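Local coordinates for protein probable glutathione reductase (Sinorhizobium meliloti, PDB 4DNA) that probably reduces glutathione disulfide to glutathione with NADPH, as an FAD-containing homodimer of the pyridine nucleotide-disulfide oxidoreductase family, at residues Ala361-Phe375 with Thr389-Val403. Numbering follows the deposited sequence.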
loop_
_atom_site.group_PDB
_atom_site.type_symbol
_atom_site.label_atom_id
_atom_site.label_comp_id
_atom_site.label_asym_id
_atom_site.label_seq_id
_atom_site.Cartn_x
_atom_site.Cartn_y
_atom_site.Cartn_z
ATOM N N ALA A 361 2.280 -23.549 10.511
ATOM C CA ALA A 361 3.694 -23.728 10.227
ATOM C C ALA A 361 4.363 -24.494 11.349
ATOM O O ALA A 361 5.238 -25.323 11.103
ATOM C CB ALA A 361 4.371 -22.390 10.010
ATOM N N ALA A 362 3.933 -24.209 12.578
ATOM C CA ALA A 362 4.447 -24.877 13.763
ATOM C C ALA A 362 4.238 -26.379 13.656
ATOM O O ALA A 362 5.122 -27.144 14.027
ATOM C CB ALA A 362 3.789 -24.336 15.026
ATOM N N ARG A 363 3.075 -26.782 13.142
ATOM C CA ARG A 363 2.759 -28.192 12.914
ATOM C C ARG A 363 3.497 -28.773 11.708
ATOM O O ARG A 363 4.044 -29.861 11.797
ATOM C CB ARG A 363 1.247 -28.407 12.758
ATOM C CG ARG A 363 0.447 -28.365 14.062
ATOM C CD ARG A 363 -0.952 -28.947 13.889
ATOM N NE ARG A 363 -1.631 -28.334 12.747
ATOM C CZ ARG A 363 -2.597 -27.418 12.837
ATOM N NH1 ARG A 363 -3.042 -27.019 14.031
ATOM N NH2 ARG A 363 -3.128 -26.905 11.727
ATOM N N LYS A 364 3.515 -28.043 10.594
ATOM C CA LYS A 364 4.042 -28.548 9.332
ATOM C C LYS A 364 5.566 -28.692 9.289
ATOM O O LYS A 364 6.090 -29.608 8.645
ATOM C CB LYS A 364 3.563 -27.639 8.213
ATOM C CG LYS A 364 4.148 -27.897 6.837
ATOM C CD LYS A 364 3.341 -27.156 5.781
ATOM C CE LYS A 364 3.863 -27.483 4.389
ATOM N NZ LYS A 364 3.005 -26.853 3.359
ATOM N N PHE A 365 6.267 -27.783 9.970
ATOM C CA PHE A 365 7.729 -27.760 9.997
ATOM C C PHE A 365 8.258 -27.926 11.419
ATOM O O PHE A 365 7.610 -27.495 12.363
ATOM C CB PHE A 365 8.226 -26.447 9.422
ATOM C CG PHE A 365 7.823 -26.219 8.004
ATOM C CD1 PHE A 365 8.292 -27.052 6.986
ATOM C CD2 PHE A 365 6.989 -25.166 7.669
ATOM C CE1 PHE A 365 7.923 -26.848 5.664
ATOM C CE2 PHE A 365 6.627 -24.952 6.340
ATOM C CZ PHE A 365 7.095 -25.793 5.340
ATOM N N GLN A 366 9.432 -28.543 11.565
ATOM C CA GLN A 366 9.991 -28.859 12.888
ATOM C C GLN A 366 10.463 -27.608 13.613
ATOM O O GLN A 366 10.393 -27.524 14.841
ATOM C CB GLN A 366 11.162 -29.846 12.752
ATOM C CG GLN A 366 11.909 -30.146 14.046
ATOM C CD GLN A 366 12.700 -31.450 14.016
ATOM O OE1 GLN A 366 13.242 -31.858 12.986
ATOM N NE2 GLN A 366 12.777 -32.106 15.160
ATOM N N GLU A 367 10.934 -26.644 12.828
ATOM C CA GLU A 367 11.594 -25.456 13.330
ATOM C C GLU A 367 11.172 -24.265 12.508
ATOM O O GLU A 367 11.357 -24.241 11.289
ATOM C CB GLU A 367 13.096 -25.631 13.209
ATOM C CG GLU A 367 13.833 -25.637 14.534
ATOM C CD GLU A 367 14.399 -24.269 14.891
ATOM O OE1 GLU A 367 15.577 -24.197 15.304
ATOM O OE2 GLU A 367 13.674 -23.259 14.750
ATOM N N ILE A 368 10.577 -23.275 13.153
ATOM C CA ILE A 368 10.208 -22.069 12.416
ATOM C C ILE A 368 10.777 -20.839 13.088
ATOM O O ILE A 368 11.066 -20.864 14.285
ATOM C CB ILE A 368 8.686 -21.916 12.216
ATOM C CG1 ILE A 368 7.954 -22.077 13.540
ATOM C CG2 ILE A 368 8.183 -22.926 11.201
ATOM C CD1 ILE A 368 6.537 -21.561 13.489
ATOM N N GLU A 369 10.959 -19.779 12.311
ATOM C CA GLU A 369 11.340 -18.490 12.879
ATOM C C GLU A 369 10.224 -17.500 12.584
ATOM O O GLU A 369 9.658 -17.484 11.484
ATOM C CB GLU A 369 12.694 -18.013 12.344
ATOM C CG GLU A 369 13.845 -18.968 12.663
ATOM C CD GLU A 369 15.048 -18.887 11.715
ATOM O OE1 GLU A 369 14.908 -18.468 10.544
ATOM O OE2 GLU A 369 16.154 -19.275 12.150
ATOM N N VAL A 370 9.880 -16.706 13.593
ATOM C CA VAL A 370 8.790 -15.735 13.488
ATOM C C VAL A 370 9.331 -14.318 13.703
ATOM O O VAL A 370 10.131 -14.061 14.627
ATOM C CB VAL A 370 7.643 -16.055 14.466
ATOM C CG1 VAL A 370 6.558 -14.999 14.396
ATOM C CG2 VAL A 370 7.059 -17.425 14.162
ATOM N N TYR A 371 8.904 -13.419 12.816
ATOM C CA TYR A 371 9.391 -12.066 12.794
ATOM C C TYR A 371 8.186 -11.130 12.959
ATOM O O TYR A 371 7.412 -10.927 12.032
ATOM C CB TYR A 371 10.185 -11.838 11.504
ATOM C CG TYR A 371 11.477 -12.681 11.382
ATOM C CD1 TYR A 371 11.443 -13.999 10.905
ATOM C CD2 TYR A 371 12.732 -12.147 11.715
ATOM C CE1 TYR A 371 12.605 -14.748 10.774
ATOM C CE2 TYR A 371 13.893 -12.897 11.596
ATOM C CZ TYR A 371 13.819 -14.198 11.128
ATOM O OH TYR A 371 14.959 -14.962 11.009
ATOM N N ARG A 372 8.021 -10.591 14.169
ATOM C CA ARG A 372 6.801 -9.884 14.558
ATOM C C ARG A 372 7.097 -8.426 14.857
ATOM O O ARG A 372 8.002 -8.105 15.621
ATOM C CB ARG A 372 6.173 -10.541 15.791
ATOM C CG ARG A 372 4.699 -10.215 16.002
ATOM C CD ARG A 372 4.198 -10.562 17.393
ATOM N NE ARG A 372 2.794 -10.175 17.573
ATOM C CZ ARG A 372 2.372 -9.074 18.202
ATOM N NH1 ARG A 372 3.236 -8.219 18.745
ATOM N NH2 ARG A 372 1.073 -8.823 18.299
ATOM N N ALA A 373 6.318 -7.546 14.245
ATOM C CA ALA A 373 6.527 -6.114 14.367
ATOM C C ALA A 373 5.248 -5.475 14.858
ATOM O O ALA A 373 4.188 -5.693 14.278
ATOM C CB ALA A 373 6.917 -5.530 13.021
ATOM N N GLU A 374 5.337 -4.701 15.931
ATOM C CA GLU A 374 4.164 -4.025 16.449
ATOM C C GLU A 374 4.463 -2.560 16.690
ATOM O O GLU A 374 5.399 -2.235 17.420
ATOM C CB GLU A 374 3.698 -4.683 17.733
ATOM C CG GLU A 374 2.200 -4.540 17.974
ATOM C CD GLU A 374 1.781 -5.098 19.325
ATOM O OE1 GLU A 374 2.472 -4.772 20.326
ATOM O OE2 GLU A 374 0.772 -5.857 19.377
ATOM N N PHE A 375 3.673 -1.677 16.086
ATOM C CA PHE A 375 4.005 -0.263 16.120
ATOM C C PHE A 375 2.871 0.716 15.809
ATOM O O PHE A 375 1.886 0.380 15.135
ATOM C CB PHE A 375 5.219 0.020 15.225
ATOM C CG PHE A 375 4.970 -0.205 13.765
ATOM C CD1 PHE A 375 5.116 -1.465 13.205
ATOM C CD2 PHE A 375 4.618 0.852 12.935
ATOM C CE1 PHE A 375 4.905 -1.668 11.843
ATOM C CE2 PHE A 375 4.406 0.655 11.581
ATOM C CZ PHE A 375 4.552 -0.603 11.033
ATOM N N THR A 389 0.018 -1.173 14.361
ATOM C CA THR A 389 0.218 -2.009 13.198
ATOM C C THR A 389 0.934 -3.284 13.624
ATOM O O THR A 389 1.978 -3.229 14.280
ATOM C CB THR A 389 0.961 -1.260 12.066
ATOM O OG1 THR A 389 0.157 -0.163 11.630
ATOM C CG2 THR A 389 1.226 -2.175 10.879
ATOM N N ILE A 390 0.343 -4.430 13.283
ATOM C CA ILE A 390 1.025 -5.701 13.448
ATOM C C ILE A 390 1.463 -6.212 12.085
ATOM O O ILE A 390 0.670 -6.238 11.146
ATOM C CB ILE A 390 0.185 -6.717 14.237
ATOM C CG1 ILE A 390 0.008 -6.234 15.676
ATOM C CG2 ILE A 390 0.887 -8.061 14.294
ATOM C CD1 ILE A 390 -1.298 -6.661 16.314
HETATM N N MSE A 391 2.744 -6.567 11.984
HETATM C CA MSE A 391 3.350 -7.062 10.744
HETATM C C MSE A 391 4.141 -8.296 11.048
HETATM O O MSE A 391 5.165 -8.222 11.726
HETATM C CB MSE A 391 4.310 -6.015 10.220
HETATM C CG MSE A 391 3.498 -4.988 9.456
HETATM SE SE MSE A 391 4.677 -3.875 8.338
HETATM C CE MSE A 391 3.303 -2.903 7.317
ATOM N N LYS A 392 3.685 -9.447 10.559
ATOM C CA LYS A 392 4.250 -10.700 11.026
ATOM C C LYS A 392 4.670 -11.613 9.899
ATOM O O LYS A 392 3.867 -11.953 9.048
ATOM C CB LYS A 392 3.278 -11.393 11.983
ATOM C CG LYS A 392 3.518 -12.875 12.207
ATOM C CD LYS A 392 3.325 -13.239 13.673
ATOM C CE LYS A 392 3.051 -14.722 13.882
ATOM N NZ LYS A 392 1.614 -15.032 14.061
ATOM N N LEU A 393 5.941 -12.002 9.919
ATOM C CA LEU A 393 6.514 -12.918 8.945
ATOM C C LEU A 393 6.779 -14.276 9.554
ATOM O O LEU A 393 7.320 -14.357 10.670
ATOM C CB LEU A 393 7.830 -12.363 8.412
ATOM C CG LEU A 393 7.694 -11.237 7.386
ATOM C CD1 LEU A 393 9.038 -10.605 7.065
ATOM C CD2 LEU A 393 7.058 -11.792 6.140
ATOM N N VAL A 394 6.412 -15.340 8.828
ATOM C CA VAL A 394 6.647 -16.719 9.296
ATOM C C VAL A 394 7.607 -17.451 8.340
ATOM O O VAL A 394 7.384 -17.464 7.118
ATOM C CB VAL A 394 5.333 -17.503 9.467
ATOM C CG1 VAL A 394 5.608 -18.861 10.083
ATOM C CG2 VAL A 394 4.341 -16.729 10.324
ATOM N N VAL A 395 8.663 -18.049 8.901
ATOM C CA VAL A 395 9.811 -18.544 8.129
ATOM C C VAL A 395 10.231 -19.979 8.481
ATOM O O VAL A 395 10.302 -20.349 9.664
ATOM C CB VAL A 395 11.006 -17.608 8.331
ATOM C CG1 VAL A 395 12.311 -18.242 7.866
ATOM C CG2 VAL A 395 10.734 -16.282 7.632
ATOM N N ASN A 396 10.523 -20.786 7.463
ATOM C CA ASN A 396 11.031 -22.128 7.692
ATOM C C ASN A 396 12.531 -22.113 7.985
ATOM O O ASN A 396 13.323 -21.751 7.128
ATOM C CB ASN A 396 10.718 -23.042 6.508
ATOM C CG ASN A 396 11.131 -24.489 6.749
ATOM O OD1 ASN A 396 11.988 -24.792 7.576
ATOM N ND2 ASN A 396 10.525 -25.388 6.006
ATOM N N ALA A 397 12.900 -22.531 9.198
ATOM C CA ALA A 397 14.293 -22.506 9.655
ATOM C C ALA A 397 15.238 -23.289 8.761
ATOM O O ALA A 397 16.397 -22.913 8.624
ATOM C CB ALA A 397 14.398 -22.998 11.087
ATOM N N ALA A 398 14.738 -24.368 8.160
ATOM C CA ALA A 398 15.518 -25.220 7.263
ATOM C C ALA A 398 15.813 -24.586 5.899
ATOM O O ALA A 398 16.857 -24.853 5.337
ATOM C CB ALA A 398 14.822 -26.553 7.078
ATOM N N ASP A 399 14.876 -23.812 5.373
ATOM C CA ASP A 399 14.949 -23.181 4.066
ATOM C C ASP A 399 15.392 -21.773 4.101
ATOM O O ASP A 399 16.066 -21.306 3.238
ATOM C CB ASP A 399 13.547 -23.025 3.552
ATOM C CG ASP A 399 13.018 -24.241 3.011
ATOM O OD1 ASP A 399 13.827 -25.058 2.592
ATOM O OD2 ASP A 399 11.798 -24.386 2.999
ATOM N N ARG A 400 14.906 -21.087 5.102
ATOM C CA ARG A 400 14.802 -19.640 5.168
ATOM C C ARG A 400 13.594 -19.098 4.373
ATOM O O ARG A 400 13.400 -17.879 4.270
ATOM C CB ARG A 400 16.140 -18.971 4.818
ATOM C CG ARG A 400 17.213 -19.267 5.850
ATOM C CD ARG A 400 16.880 -18.577 7.156
ATOM N NE ARG A 400 17.378 -17.209 7.131
ATOM C CZ ARG A 400 16.880 -16.191 7.827
ATOM N NH1 ARG A 400 15.834 -16.361 8.619
ATOM N NH2 ARG A 400 17.427 -14.984 7.712
ATOM N N LYS A 401 12.759 -20.005 3.868
ATOM C CA LYS A 401 11.556 -19.604 3.136
ATOM C C LYS A 401 10.582 -18.810 3.992
ATOM O O LYS A 401 10.217 -19.249 5.077
ATOM C CB LYS A 401 10.798 -20.831 2.599
ATOM C CG LYS A 401 11.378 -21.505 1.372
ATOM C CD LYS A 401 11.659 -20.532 0.240
ATOM C CE LYS A 401 12.203 -21.268 -0.987
ATOM N NZ LYS A 401 11.138 -22.052 -1.682
ATOM N N VAL A 402 10.116 -17.671 3.489
ATOM C CA VAL A 402 8.915 -17.073 4.074
ATOM C C VAL A 402 7.688 -17.899 3.660
ATOM O O VAL A 402 7.404 -18.044 2.498
ATOM C CB VAL A 402 8.731 -15.613 3.670
ATOM C CG1 VAL A 402 7.449 -15.083 4.288
ATOM C CG2 VAL A 402 9.937 -14.788 4.103
ATOM N N VAL A 403 6.980 -18.455 4.621
ATOM C CA VAL A 403 5.878 -19.363 4.331
ATOM C C VAL A 403 4.546 -18.690 4.683
ATOM O O VAL A 403 3.467 -19.226 4.401
ATOM C CB VAL A 403 6.017 -20.702 5.124
ATOM C CG1 VAL A 403 7.298 -21.449 4.755
ATOM C CG2 VAL A 403 5.950 -20.472 6.635
HETATM O O HOH W 1 11.976 -26.791 9.516
#
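Phe375 folds back over Thr389: with CG tucked over its own backbone (chi1 66°), one ring face comes onto the threonine as a CH-pi contact, Thr389 CB lying 3.9 Å from the ring centroid. The selenium of Met391, a selenomethionine, lies in the ring plane at the edge, SE 4.1 Å from Phe375 CE1, a Met-aromatic contact. Beside this bulky corner Ala373 and Met391 meet CB to CB at 3.9 Å. Farther along the same face, Val395 CG2 nestles against the Tyr371 ring, 4.0 Å from CE1. Arg400 doubles back twice along its chain from the turn after Asn396, bringing NH1 between two acceptors, Tyr371 OH at 2.9 Å and Glu369 OE1; the latter bond is weak but part of a salt bridge, with carboxylate and guanidinium planes nearly perpendicular. Strands 367-375 and 389-396 have N-to-C directions 172° apart, and alternate residues pair through backbone hydrogen bonds from Phe375 with Thr389 to Glu369 with Val395; they are neighbours in the antiparallel sheet of the dimerisation domain characteristic of this family. Helix 429-433 packs on the face carrying Leu393 and Val395. The other face shows different relief: Val370 CG1 leans on the bent Lys392 chain, 3.6 Å from CE, while Lys392 NZ reaches on to Asp210, Asp212 and Glu358. Ile390 CG2 lies over one face of the Arg372 guanidinium, whose NH2 is salt-bridged to Glu374 and Asp212. Near the helix end, Ala361 CB fits against Val394 CG1 at 3.7 Å. The Phe365 ring is sandwiched, Lys364 CG over its centre and the Asn396 amide over the opposite face, planes 45° apart; Asn396 OD1 meanwhile accepts from Ala398 N in an Asx turn, and a water bridges OD1 to Glu367 O.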